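Local coordinates for protein esterase A (Caulobacter crescentus, PDB 5GKV) that probably hydrolyses ester substrates as a serine hydrolase of the beta-lactamase family, being a homologue of the penicillin-binding proteins, at residues F47-G51 against E52-D56. Sequence-based numbering, arbitrary orientation.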
loop_
_atom_site.group_PDB
_atom_site.type_symbol
_atom_site.label_atom_id
_atom_site.label_comp_id
_atom_site.label_asym_id
_atom_site.label_seq_id
_atom_site.Cartn_x
_atom_site.Cartn_y
_atom_site.Cartn_z
ATOM N N PHE A 47 2.922 9.472 -13.504
ATOM C CA PHE A 47 3.947 8.582 -14.027
ATOM C C PHE A 47 5.271 9.320 -13.975
ATOM O O PHE A 47 5.337 10.506 -14.312
ATOM C CB PHE A 47 3.602 8.138 -15.464
ATOM C CG PHE A 47 4.487 7.057 -15.996
ATOM C CD1 PHE A 47 4.319 5.742 -15.581
ATOM C CD2 PHE A 47 5.464 7.343 -16.939
ATOM C CE1 PHE A 47 5.125 4.732 -16.089
ATOM C CE2 PHE A 47 6.276 6.334 -17.453
ATOM C CZ PHE A 47 6.111 5.033 -17.019
ATOM N N ALA A 48 6.318 8.628 -13.516
ATOM C CA ALA A 48 7.596 9.265 -13.239
ATOM C C ALA A 48 8.727 8.491 -13.901
ATOM O O ALA A 48 8.698 7.262 -13.989
ATOM C CB ALA A 48 7.862 9.374 -11.726
ATOM N N ILE A 49 9.729 9.236 -14.360
ATOM C CA ILE A 49 10.928 8.676 -14.968
ATOM C C ILE A 49 12.097 9.162 -14.140
ATOM O O ILE A 49 12.286 10.374 -13.991
ATOM C CB ILE A 49 11.086 9.100 -16.437
ATOM C CG1 ILE A 49 9.945 8.535 -17.279
ATOM C CG2 ILE A 49 12.436 8.631 -16.977
ATOM C CD1 ILE A 49 9.919 9.076 -18.701
ATOM N N GLU A 50 12.857 8.223 -13.583
ATOM C CA GLU A 50 13.979 8.527 -12.700
ATOM C C GLU A 50 13.573 9.525 -11.622
ATOM O O GLU A 50 14.264 10.511 -11.361
ATOM C CB GLU A 50 15.177 9.017 -13.509
ATOM C CG GLU A 50 15.563 7.992 -14.567
ATOM C CD GLU A 50 16.713 8.423 -15.445
ATOM O OE1 GLU A 50 16.972 9.640 -15.548
ATOM O OE2 GLU A 50 17.357 7.530 -16.035
ATOM N N GLY A 51 12.420 9.272 -10.998
ATOM C CA GLY A 51 11.948 10.076 -9.895
ATOM C C GLY A 51 11.265 11.375 -10.266
ATOM O O GLY A 51 10.728 12.047 -9.375
ATOM N N GLU A 52 11.267 11.749 -11.544
ATOM C CA GLU A 52 10.685 12.991 -12.030
ATOM C C GLU A 52 9.294 12.704 -12.579
ATOM O O GLU A 52 9.164 11.940 -13.538
ATOM C CB GLU A 52 11.560 13.558 -13.145
ATOM C CG GLU A 52 13.012 13.766 -12.741
ATOM C CD GLU A 52 13.588 15.051 -13.304
ATOM O OE1 GLU A 52 13.014 15.579 -14.292
ATOM O OE2 GLU A 52 14.633 15.496 -12.783
ATOM N N VAL A 53 8.268 13.349 -12.016
ATOM C CA VAL A 53 6.909 13.168 -12.534
ATOM C C VAL A 53 6.827 13.756 -13.941
ATOM O O VAL A 53 7.123 14.938 -14.145
ATOM C CB VAL A 53 5.880 13.814 -11.596
ATOM C CG1 VAL A 53 4.490 13.800 -12.234
ATOM C CG2 VAL A 53 5.856 13.083 -10.253
ATOM N N VAL A 54 6.437 12.936 -14.924
ATOM C CA VAL A 54 6.292 13.419 -16.293
ATOM C C VAL A 54 4.836 13.466 -16.749
ATOM O O VAL A 54 4.494 14.301 -17.595
ATOM C CB VAL A 54 7.147 12.602 -17.289
ATOM C CG1 VAL A 54 8.631 12.816 -17.017
ATOM C CG2 VAL A 54 6.799 11.120 -17.234
ATOM N N VAL A 55 3.971 12.610 -16.215
ATOM C CA VAL A 55 2.536 12.662 -16.473
ATOM C C VAL A 55 1.847 12.854 -15.136
ATOM O O VAL A 55 2.161 12.153 -14.172
ATOM C CB VAL A 55 2.018 11.380 -17.148
ATOM C CG1 VAL A 55 0.482 11.458 -17.368
ATOM C CG2 VAL A 55 2.765 11.102 -18.453
ATOM N N ASP A 56 0.917 13.798 -15.074
ATOM C CA ASP A 56 0.139 14.015 -13.856
ATOM C C ASP A 56 -1.225 14.528 -14.306
ATOM O O ASP A 56 -1.382 15.725 -14.564
ATOM C CB ASP A 56 0.859 14.988 -12.926
ATOM C CG ASP A 56 0.037 15.359 -11.705
ATOM O OD1 ASP A 56 -0.879 14.595 -11.339
ATOM O OD2 ASP A 56 0.316 16.432 -11.105
#
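Phe47 O takes two backbone N-H groups at once: Val54 N at 2.7 Å, lying in the carbonyl plane, and Val55 N at 3.1 Å, with an almost straight N-H...O angle of 172°. Two successive residues facing one partner make this a classic beta bulge, and Val54 is the extra residue. Phe47 N returns a bond to Val55 O, which makes Phe47 and Val55 an antiparallel hydrogen-bonded pair within the bulge. Toward the turn, Ile49 and Glu52 form the closing pair of the hairpin: Ile49 N reaches Glu52 O at 2.9 Å, whereas Glu52 N comes to Ile49 O from above the carbonyl plane. Between them Glu50 and Gly51, both with positive phi, complete a type I' turn, the tight two-residue connection common in hairpins.

At the bulge, Val54 packs against the Phe47 ring and Ile49. Val54 CG2 sits between its own backbone N and carbonyl carbon (chi1 -66°), which brings it to 3.3 Å from Phe47 O. Val54 CG2 also meets the Phe47 ring at its edge, 4.0 Å from Phe47 CD2, and lies against Ile49 CD1, whose side chain crosses that of Val54 at about a right angle. Phe47 places its ring with CG anti to N (chi1 -171°), while its CB rests 4.0 Å from Val55 CB. Ala48 and Val53 point to the other side of the sheet.

Ile49, Val54 and Val55 pack on Phe24, and Phe47 touches Val356. Val53, by contrast, meets Arg275 of helix 270-281. Strand 42-49 is bonded on its other edge to strand 356-362 through Ala48 and Ser357, and strand 52-60 continues outward to the short strand 16-17, placing this hairpin end near one border of the antiparallel sheet.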